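PDB 4CD8: endo-beta-1,4-mannanase from Alicyclobacillus acidocaldarius, which hydrolyses internal beta-1,4-mannosidic bonds in mannans, as a family GH113 glycoside hydrolase with a TIM-barrel fold. Local coordinates for residues S78-E81 with L82-L86; P273-K276 with G277-L280; E118-E121 with A122-G125; I166-V169 with R170-Y173. All coordinates share one frame; numbering follows the deposited sequence. Where two conformers were deposited one is given.

Contact 1 (S78-E81 with L82-L86); sequences SMAE and LAHAL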
loop_
_atom_site.group_PDB
_atom_site.type_symbol
_atom_site.label_atom_id
_atom_site.label_comp_id
_atom_site.label_asym_id
_atom_site.label_seq_id
_atom_site.Cartn_x
_atom_site.Cartn_y
_atom_site.Cartn_z
ATOM N N SER A 78 -18.161 1.118 5.499
ATOM C CA SER A 78 -18.965 1.124 4.301
ATOM C C SER A 78 -18.198 0.591 3.094
ATOM O O SER A 78 -18.745 -0.165 2.281
ATOM C CB SER A 78 -19.511 2.533 3.992
ATOM O OG SER A 78 -20.432 2.888 4.989
ATOM N N MET A 79 -16.961 1.037 2.938
ATOM C CA MET A 79 -16.184 0.604 1.775
ATOM C C MET A 79 -15.807 -0.861 1.913
ATOM O O MET A 79 -15.820 -1.598 0.937
ATOM C CB MET A 79 -14.953 1.448 1.564
ATOM C CG MET A 79 -15.239 2.736 0.810
ATOM S SD MET A 79 -15.836 2.490 -0.874
ATOM C CE MET A 79 -17.537 2.918 -0.584
ATOM N N ALA A 80 -15.464 -1.277 3.114
ATOM C CA ALA A 80 -15.143 -2.695 3.286
ATOM C C ALA A 80 -16.348 -3.582 2.993
ATOM O O ALA A 80 -16.213 -4.679 2.392
ATOM C CB ALA A 80 -14.625 -2.958 4.679
ATOM N N GLU A 81 -17.518 -3.154 3.446
ATOM C CA GLU A 81 -18.740 -3.971 3.278
ATOM C C GLU A 81 -19.107 -4.086 1.795
ATOM O O GLU A 81 -19.466 -5.161 1.293
ATOM C CB GLU A 81 -19.836 -3.355 4.121
ATOM C CG GLU A 81 -21.230 -3.890 3.987
ATOM C CD GLU A 81 -22.209 -2.953 4.677
ATOM O OE1 GLU A 81 -21.996 -2.707 5.880
ATOM O OE2 GLU A 81 -23.135 -2.428 4.013
ATOM N N LEU A 82 -18.942 -2.981 1.073
ATOM C CA LEU A 82 -19.191 -2.955 -0.352
ATOM C C LEU A 82 -18.184 -3.862 -1.094
ATOM O O LEU A 82 -18.552 -4.689 -1.924
ATOM C CB LEU A 82 -19.081 -1.502 -0.847
ATOM C CG LEU A 82 -19.246 -1.316 -2.361
ATOM C CD1 LEU A 82 -20.587 -1.874 -2.860
ATOM C CD2 LEU A 82 -19.113 0.168 -2.740
ATOM N N ALA A 83 -16.905 -3.715 -0.767
ATOM C CA ALA A 83 -15.875 -4.534 -1.396
ATOM C C ALA A 83 -16.173 -6.000 -1.139
ATOM O O ALA A 83 -16.104 -6.830 -2.056
ATOM C CB ALA A 83 -14.491 -4.209 -0.874
ATOM N N HIS A 84 -16.482 -6.319 0.110
ATOM C CA HIS A 84 -16.753 -7.716 0.414
ATOM C C HIS A 84 -17.971 -8.253 -0.320
ATOM O O HIS A 84 -18.009 -9.418 -0.737
ATOM C CB HIS A 84 -16.945 -7.866 1.927
ATOM C CG HIS A 84 -15.663 -7.889 2.695
ATOM N ND1 HIS A 84 -15.513 -7.296 3.929
ATOM C CD2 HIS A 84 -14.468 -8.467 2.415
ATOM C CE1 HIS A 84 -14.283 -7.503 4.369
ATOM N NE2 HIS A 84 -13.635 -8.218 3.471
ATOM N N ALA A 85 -18.998 -7.429 -0.431
ATOM C CA ALA A 85 -20.216 -7.809 -1.122
ATOM C C ALA A 85 -19.999 -8.016 -2.611
ATOM O O ALA A 85 -20.815 -8.694 -3.264
ATOM C CB ALA A 85 -21.309 -6.793 -0.885
ATOM N N LEU A 86 -18.958 -7.363 -3.136
ATOM C CA LEU A 86 -18.553 -7.516 -4.522
ATOM C C LEU A 86 -17.546 -8.667 -4.714
ATOM O O LEU A 86 -17.030 -8.868 -5.803
ATOM C CB LEU A 86 -17.977 -6.215 -5.050
ATOM C CG LEU A 86 -18.954 -5.063 -5.069
ATOM C CD1 LEU A 86 -18.165 -3.766 -5.163
ATOM C CD2 LEU A 86 -19.934 -5.233 -6.206
#

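Contact 2 (P273-K276 with G277-L280); sequences PWFK and GYML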
loop_
_atom_site.group_PDB
_atom_site.type_symbol
_atom_site.label_atom_id
_atom_site.label_comp_id
_atom_site.label_asym_id
_atom_site.label_seq_id
_atom_site.Cartn_x
_atom_site.Cartn_y
_atom_site.Cartn_z
ATOM N N PRO A 273 6.883 -20.064 -6.007
ATOM C CA PRO A 273 5.969 -20.013 -4.838
ATOM C C PRO A 273 6.216 -18.911 -3.788
ATOM O O PRO A 273 5.302 -18.578 -3.030
ATOM C CB PRO A 273 6.088 -21.415 -4.212
ATOM C CG PRO A 273 7.269 -22.089 -4.892
ATOM C CD PRO A 273 7.482 -21.400 -6.212
ATOM N N TRP A 274 7.449 -18.406 -3.714
ATOM C CA TRP A 274 7.802 -17.346 -2.756
ATOM C C TRP A 274 7.166 -15.996 -3.060
ATOM O O TRP A 274 7.073 -15.144 -2.172
ATOM C CB TRP A 274 9.331 -17.174 -2.666
ATOM C CG TRP A 274 9.954 -16.736 -3.945
ATOM C CD1 TRP A 274 10.470 -17.544 -4.911
ATOM C CD2 TRP A 274 10.089 -15.391 -4.431
ATOM N NE1 TRP A 274 10.924 -16.800 -5.956
ATOM C CE2 TRP A 274 10.714 -15.474 -5.690
ATOM C CE3 TRP A 274 9.765 -14.124 -3.916
ATOM C CZ2 TRP A 274 10.989 -14.358 -6.459
ATOM C CZ3 TRP A 274 10.063 -13.001 -4.683
ATOM C CH2 TRP A 274 10.665 -13.127 -5.937
ATOM N N PHE A 275 6.738 -15.820 -4.298
ATOM C CA PHE A 275 6.153 -14.544 -4.713
ATOM C C PHE A 275 4.622 -14.655 -4.739
ATOM O O PHE A 275 4.040 -15.512 -5.425
ATOM C CB PHE A 275 6.658 -14.152 -6.073
ATOM C CG PHE A 275 6.076 -12.860 -6.567
ATOM C CD1 PHE A 275 6.188 -11.732 -5.818
ATOM C CD2 PHE A 275 5.403 -12.800 -7.775
ATOM C CE1 PHE A 275 5.650 -10.527 -6.268
ATOM C CE2 PHE A 275 4.899 -11.612 -8.243
ATOM C CZ PHE A 275 5.014 -10.470 -7.466
ATOM N N LYS A 276 3.976 -13.781 -3.985
ATOM C CA LYS A 276 2.546 -13.867 -3.796
ATOM C C LYS A 276 1.741 -12.714 -4.411
ATOM O O LYS A 276 0.554 -12.654 -4.234
ATOM C CB LYS A 276 2.226 -14.020 -2.314
ATOM C CG LYS A 276 2.469 -15.435 -1.837
ATOM C CD LYS A 276 1.407 -16.397 -2.338
ATOM C CE LYS A 276 1.585 -17.729 -1.635
ATOM N NZ LYS A 276 0.733 -18.781 -2.241
ATOM N N GLY A 277 2.384 -11.908 -5.251
ATOM C CA GLY A 277 1.634 -11.087 -6.190
ATOM C C GLY A 277 1.673 -9.601 -5.990
ATOM O O GLY A 277 2.639 -9.036 -5.456
ATOM N N TYR A 278 0.586 -8.986 -6.445
ATOM C CA TYR A 278 0.598 -7.571 -6.779
ATOM C C TYR A 278 -0.577 -6.789 -6.189
ATOM O O TYR A 278 -1.724 -7.075 -6.514
ATOM C CB TYR A 278 0.518 -7.415 -8.279
ATOM C CG TYR A 278 1.537 -8.147 -9.093
ATOM C CD1 TYR A 278 2.759 -7.585 -9.350
ATOM C CD2 TYR A 278 1.253 -9.394 -9.644
ATOM C CE1 TYR A 278 3.709 -8.231 -10.107
ATOM C CE2 TYR A 278 2.187 -10.035 -10.437
ATOM C CZ TYR A 278 3.430 -9.443 -10.664
ATOM O OH TYR A 278 4.406 -10.021 -11.447
ATOM N N MET A 279 -0.260 -5.796 -5.349
ATOM C CA MET A 279 -1.247 -4.819 -4.916
ATOM C C MET A 279 -0.949 -3.537 -5.686
ATOM O O MET A 279 -0.042 -2.796 -5.343
ATOM C CB MET A 279 -1.227 -4.621 -3.416
ATOM C CG MET A 279 -2.494 -4.023 -2.873
ATOM S SD MET A 279 -3.888 -5.181 -2.794
ATOM C CE MET A 279 -3.430 -6.254 -1.450
ATOM N N LEU A 280 -1.691 -3.341 -6.769
ATOM C CA LEU A 280 -1.381 -2.255 -7.655
ATOM C C LEU A 280 -1.715 -0.907 -7.048
ATOM O O LEU A 280 -2.577 -0.754 -6.184
ATOM C CB LEU A 280 -2.052 -2.439 -9.018
ATOM C CG LEU A 280 -1.757 -3.763 -9.772
ATOM C CD1 LEU A 280 -2.498 -3.811 -11.098
ATOM C CD2 LEU A 280 -0.273 -3.984 -9.944
#

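Contact 3 (E118-E121 with A122-G125); sequences ESWE and AWFG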
loop_
_atom_site.group_PDB
_atom_site.type_symbol
_atom_site.label_atom_id
_atom_site.label_comp_id
_atom_site.label_asym_id
_atom_site.label_seq_id
_atom_site.Cartn_x
_atom_site.Cartn_y
_atom_site.Cartn_z
ATOM N N GLU A 118 9.911 15.124 22.379
ATOM C CA GLU A 118 9.871 14.931 20.933
ATOM C C GLU A 118 10.742 13.726 20.615
ATOM O O GLU A 118 11.892 13.871 20.183
ATOM C CB GLU A 118 10.352 16.180 20.165
ATOM C CG GLU A 118 9.361 17.336 20.279
ATOM C CD GLU A 118 9.678 18.556 19.418
ATOM O OE1 GLU A 118 10.650 18.538 18.626
ATOM O OE2 GLU A 118 8.927 19.553 19.550
ATOM N N SER A 119 10.199 12.532 20.868
ATOM C CA SER A 119 10.985 11.296 20.851
ATOM C C SER A 119 10.378 10.208 19.971
ATOM O O SER A 119 9.174 10.216 19.711
ATOM C CB SER A 119 11.055 10.737 22.275
ATOM O OG SER A 119 9.776 10.320 22.701
ATOM N N TRP A 120 11.218 9.228 19.606
ATOM C CA TRP A 120 10.731 8.049 18.932
ATOM C C TRP A 120 9.714 7.314 19.793
ATOM O O TRP A 120 8.684 6.870 19.286
ATOM C CB TRP A 120 11.900 7.156 18.556
ATOM C CG TRP A 120 12.567 7.616 17.318
ATOM C CD1 TRP A 120 13.777 8.222 17.212
ATOM C CD2 TRP A 120 12.064 7.467 16.007
ATOM N NE1 TRP A 120 14.047 8.500 15.892
ATOM C CE2 TRP A 120 13.013 8.029 15.129
ATOM C CE3 TRP A 120 10.873 6.947 15.487
ATOM C CZ2 TRP A 120 12.822 8.040 13.738
ATOM C CZ3 TRP A 120 10.668 6.977 14.128
ATOM C CH2 TRP A 120 11.646 7.497 13.264
ATOM N N GLU A 121 9.963 7.264 21.102
ATOM C CA GLU A 121 9.007 6.623 22.006
ATOM C C GLU A 121 7.637 7.260 21.913
ATOM O O GLU A 121 6.608 6.612 21.788
ATOM C CB GLU A 121 9.494 6.704 23.452
ATOM C CG GLU A 121 8.585 5.957 24.424
ATOM C CD GLU A 121 9.081 5.915 25.845
ATOM O OE1 GLU A 121 10.168 6.443 26.183
ATOM O OE2 GLU A 121 8.360 5.288 26.637
ATOM N N ALA A 122 7.635 8.595 21.946
ATOM C CA ALA A 122 6.371 9.284 21.877
ATOM C C ALA A 122 5.667 9.079 20.529
ATOM O O ALA A 122 4.448 8.907 20.475
ATOM C CB ALA A 122 6.560 10.746 22.148
ATOM N N TRP A 123 6.434 9.130 19.437
ATOM C CA TRP A 123 5.841 8.924 18.123
ATOM C C TRP A 123 5.270 7.514 18.015
ATOM O O TRP A 123 4.152 7.341 17.550
ATOM C CB TRP A 123 6.836 9.180 17.000
ATOM C CG TRP A 123 6.219 8.943 15.660
ATOM C CD1 TRP A 123 5.401 9.806 14.955
ATOM C CD2 TRP A 123 6.218 7.707 14.927
ATOM N NE1 TRP A 123 4.950 9.192 13.808
ATOM C CE2 TRP A 123 5.454 7.911 13.765
ATOM C CE3 TRP A 123 6.828 6.451 15.133
ATOM C CZ2 TRP A 123 5.246 6.914 12.830
ATOM C CZ3 TRP A 123 6.647 5.453 14.165
ATOM C CH2 TRP A 123 5.864 5.697 13.036
ATOM N N PHE A 124 6.036 6.522 18.488
ATOM C CA PHE A 124 5.523 5.176 18.441
ATOM C C PHE A 124 4.273 4.998 19.311
ATOM O O PHE A 124 3.407 4.177 18.986
ATOM C CB PHE A 124 6.595 4.169 18.824
ATOM C CG PHE A 124 7.353 3.613 17.662
ATOM C CD1 PHE A 124 6.841 2.559 16.914
ATOM C CD2 PHE A 124 8.575 4.125 17.308
ATOM C CE1 PHE A 124 7.532 2.060 15.842
ATOM C CE2 PHE A 124 9.274 3.614 16.229
ATOM C CZ PHE A 124 8.757 2.572 15.509
ATOM N N GLY A 125 4.170 5.761 20.406
ATOM C CA GLY A 125 2.944 5.738 21.196
ATOM C C GLY A 125 1.756 6.214 20.380
ATOM O O GLY A 125 0.713 5.605 20.350
#

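Contact 4 (I166-V169 with R170-Y173); sequences IARV and RTEY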
loop_
_atom_site.group_PDB
_atom_site.type_symbol
_atom_site.label_atom_id
_atom_site.label_comp_id
_atom_site.label_asym_id
_atom_site.label_seq_id
_atom_site.Cartn_x
_atom_site.Cartn_y
_atom_site.Cartn_z
ATOM N N ILE A 166 3.441 -4.164 16.676
ATOM C CA ILE A 166 2.898 -5.360 16.018
ATOM C C ILE A 166 2.208 -6.273 17.027
ATOM O O ILE A 166 1.110 -6.745 16.754
ATOM C CB ILE A 166 3.981 -6.094 15.209
ATOM C CG1 ILE A 166 4.448 -5.212 14.014
ATOM C CG2 ILE A 166 3.440 -7.445 14.720
ATOM C CD1 ILE A 166 5.758 -5.652 13.395
ATOM N N ALA A 167 2.821 -6.433 18.196
ATOM C CA ALA A 167 2.214 -7.266 19.215
ATOM C C ALA A 167 0.857 -6.703 19.609
ATOM O O ALA A 167 -0.099 -7.411 19.802
ATOM C CB ALA A 167 3.132 -7.358 20.414
ATOM N N ARG A 168 0.765 -5.390 19.714
ATOM C CA ARG A 168 -0.514 -4.793 20.086
ATOM C C ARG A 168 -1.545 -4.992 18.978
ATOM O O ARG A 168 -2.699 -5.303 19.246
ATOM C CB ARG A 168 -0.337 -3.319 20.408
ATOM C CG ARG A 168 -1.620 -2.627 20.806
ATOM C CD ARG A 168 -1.258 -1.223 21.235
ATOM N NE ARG A 168 -2.415 -0.458 21.608
ATOM C CZ ARG A 168 -2.427 0.878 21.814
ATOM N NH1 ARG A 168 -1.345 1.575 21.659
ATOM N NH2 ARG A 168 -3.601 1.497 22.162
ATOM N N VAL A 169 -1.148 -4.786 17.721
ATOM C CA VAL A 169 -2.020 -5.116 16.624
ATOM C C VAL A 169 -2.547 -6.566 16.672
ATOM O O VAL A 169 -3.722 -6.809 16.447
ATOM C CB VAL A 169 -1.305 -4.874 15.258
ATOM C CG1 VAL A 169 -2.014 -5.540 14.093
ATOM C CG2 VAL A 169 -1.183 -3.379 14.977
ATOM N N ARG A 170 -1.688 -7.501 17.044
ATOM C CA ARG A 170 -2.115 -8.897 17.126
ATOM C C ARG A 170 -3.184 -9.102 18.198
ATOM O O ARG A 170 -4.016 -9.998 18.070
ATOM C CB ARG A 170 -0.927 -9.772 17.419
ATOM C CG ARG A 170 0.119 -9.874 16.333
ATOM C CD ARG A 170 -0.333 -10.581 15.079
ATOM N NE ARG A 170 0.826 -10.970 14.280
ATOM C CZ ARG A 170 0.767 -11.529 13.076
ATOM N NH1 ARG A 170 -0.394 -11.794 12.517
ATOM N NH2 ARG A 170 1.894 -11.849 12.452
ATOM N N THR A 171 -3.185 -8.271 19.239
ATOM C CA THR A 171 -4.240 -8.379 20.281
ATOM C C THR A 171 -5.621 -7.999 19.746
ATOM O O THR A 171 -6.659 -8.449 20.287
ATOM C CB THR A 171 -3.925 -7.595 21.594
ATOM O OG1 THR A 171 -4.062 -6.172 21.406
ATOM C CG2 THR A 171 -2.541 -7.903 22.116
ATOM N N GLU A 172 -5.608 -7.133 18.710
ATOM C CA GLU A 172 -6.812 -6.502 18.171
ATOM C C GLU A 172 -7.297 -7.110 16.877
ATOM O O GLU A 172 -8.388 -6.783 16.409
ATOM C CB GLU A 172 -6.530 -5.006 17.904
ATOM C CG GLU A 172 -6.153 -4.198 19.132
ATOM C CD GLU A 172 -7.302 -3.952 20.098
ATOM O OE1 GLU A 172 -8.455 -4.291 19.788
ATOM O OE2 GLU A 172 -7.047 -3.404 21.211
ATOM N N TYR A 173 -6.472 -7.990 16.292
ATOM C CA TYR A 173 -6.708 -8.410 14.924
ATOM C C TYR A 173 -6.122 -9.809 14.681
ATOM O O TYR A 173 -4.948 -10.019 14.942
ATOM C CB TYR A 173 -6.067 -7.362 13.981
ATOM C CG TYR A 173 -6.231 -7.723 12.529
ATOM C CD1 TYR A 173 -7.463 -7.620 11.899
ATOM C CD2 TYR A 173 -5.160 -8.197 11.802
ATOM C CE1 TYR A 173 -7.613 -7.963 10.576
ATOM C CE2 TYR A 173 -5.290 -8.546 10.464
ATOM C CZ TYR A 173 -6.521 -8.423 9.861
ATOM O OH TYR A 173 -6.719 -8.777 8.551
HETATM O O HOH W 1 -4.795 -2.157 22.405
#

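Contact 1 (S78-E81 with L82-L86)
Ser-78, Met-79, Ala-80 and Glu-81 each give their carbonyl oxygen to the amide four residues on, from Leu-82 to Ala-85, in the last turns of helix 73-85. The bonds are regular, the first slightly longer: Ala-83 N lies 2.9 Å from Met-79 O, and His-84 N lies 2.8 Å from Ala-80 O with an N-H...O angle of 162°. Between side chains the meeting is apolar. Met-79 and Leu-82 run side by side and point the same way, and the methyl CE of Met-79 rests 3.8 Å from Leu-82 CD2. Met-79 gets there by folding: CG stands beside its backbone N (chi1 -83°), and further bends at chi2 and chi3 carry CE back to the leucine. Arg-33 of helix 30-40 touches both. Ala-83 CB lies 3.4 Å from Met-79 O and faces the sheet, against Val-47 and Val-90. The imidazole of His-84 leans obliquely over the preceding turn, with ND1 3.1 Å from Ala-80 O at an angle too poor for a hydrogen bond; its other nitrogen, NE2, is bonded to Glu-144 OE1, a bond that restrains the rotation of the ring. The pattern is that of an amphipathic barrel helix: Met-79, Ala-80 and Ala-83 pack on strands of the sheet, Leu-82 reaches the neighbouring helix, and Glu-81 lies on the outside of the TIM barrel.

Contact 2 (P273-K276 with G277-L280)
Phe-275 holds CG anti to its backbone N (chi1 179°), while Tyr-278 turns CG beside its own N (chi1 -54°); with the irregular backbone at Lys-276 and Gly-277, these settings bring the two rings together. They form a T-shaped pair: the phenylalanine presents its edge to the face of the tyrosine, with ring centroids 5.1 Å apart and planes at 82°. Phe-275 CE2 comes within 3.6 Å of Tyr-278 CZ, and the neighbouring CZ of Phe-275 sits above the tyrosine plane toward the rim of the ring. One face of the same Phe-275 ring lies over Gly-277. The glycine CA makes a CH-pi contact over that face, 4.0 Å from the centroid of the Phe-275 ring, and its backbone N lies over the middle. Gly-277 has a positive-phi conformation that glycine can adopt because it has no CB to meet the preceding carbonyl oxygen, that of Lys-276. Around this group, the Phe-275 ring also meets Phe-229, and Tyr-278 makes an edge-to-face pair with Phe-266. Lys-276 leaves on another course, its NZ hydrogen-bonded to the carbonyl oxygens of Leu-10 and Phe-8. No hydrogen bond joins the two halves here; the contact depends on aromatic edges and faces and on a bare glycine backbone, which implies dispersion, with a weak electrostatic attraction of C-H edges for the pi faces, at the start of strand 275-283.

Contact 3 (E118-E121 with A122-G125)
Ala-122 opens this turn by giving its backbone N to the hydroxyl of Ser-119, the N-cap of helix 120-140, with Ala-122 N 2.9 Å from Ser-119 OG. The serine reaches it because OG stands between its own backbone N and carbonyl carbon (chi1 67°), and OG is also hydrogen-bonded to Gly-114 O, so two partners fix the cap. The methyl of Ala-122 closes against it, CB 3.3 Å from Ser-119 OG. Trp-123 follows, its N bonded to Ser-119 O, and its indole lies alongside that of Trp-120, both pointing the same way. Their six-membered rings make an offset edge-to-face pair, the edge of Trp-120 toward the face of Trp-123, with centroids 5.9 Å apart and planes at 84°. Phe-124 takes its N to Trp-120 O over 2.8 Å, nearly straight at 169°, and the same oxygen lies at the edge of its ring. One face of the phenyl is covered by Trp-123 CZ3, 3.6 Å above the plane, while Phe-124 CE2 comes 3.8 Å from Trp-120 CE3. Gly-125 ends the walk with N bonded to Glu-121 O; the extended side chain of Glu-121 carries OE1 out to Gly-114 N. Chemically the first turn has two sides: hydrogen bonds from Ser-119 and Glu-121 tie the helix start to Gly-114, while the buried side chains of Trp-120, Trp-123 and Phe-124, extended by Phe-109, His-158 and Trp-162, are held by ring contacts.

Contact 4 (I166-V169 with R170-Y173)
Arg-170 starts out against the preceding turn of helix 159-172 and then leads away from it, and following it outward shows how this turn is held. CB lies 3.5 Å from Ala-167 O. CG, set beside the backbone N (chi1 -67°), comes 3.3 Å from Ile-166 O, the oxygen that already accepts the Arg-170 amide. A second bend at chi2 then leads NE to 4.4 Å from Ile-166 CG2, a methyl that sits obliquely to the guanidinium. The tip goes on to Asp-196, in a salt bridge through NH1, and to Ala-194 O through NH2. Thr-171 uses its hydroxyl on the turn behind it: OG1 donates to Arg-168 O at 2.7 Å, in the carbonyl plane and on a lone pair. Beside this strong bond the backbone contacts to that oxygen, from Thr-171 N and Glu-172 N, are weak. The better bond of Glu-172 N goes to Val-169 O, 3.0 Å away, but from above the carbonyl plane. A water joins the side chains, accepting from Arg-168 NE at 3.0 Å and donating to Glu-172 OE2, so the two opposite charges are linked without touching. Arg-168 NH1 also forms a salt bridge with Asp-129, and Tyr-173 OH is bonded to Cys-143 O. Val-169 packs on Ala-135 and Tyr-173 on Ala-138, both of helix 120-140. A slip from i+4 to i+3 bonding is common toward helix C-termini, and here it marks the C-terminal part of helix 159-172, in the beta-alpha-beta unit of the TIM barrel between strands 145-150 and 176-182.

Overall arrangement
All four contacts are local, yet they sample different layers of the TIM barrel. Contact 2 is the buried one and belongs to a barrel strand, 275-283; its cross-segment chemistry is aromatic, with no hydrogen bond. Contacts 1, 3 and 4 are partly buried and lie on outer helices; regular i+4 backbone bonds set the frame in contacts 1 and 3, and contact 4 departs from it. Contact 3 starts helix 120-140 with a serine cap, whereas contacts 1 and 4 lie toward the C-terminal parts of theirs, contact 4 with the heavier use of charge and water. Contacts 3 and 4 are neighbours, nearest atoms about 5 Å apart, on adjacent packed helices; contacts 2 and 3 fall on opposite sides of the chain's centre.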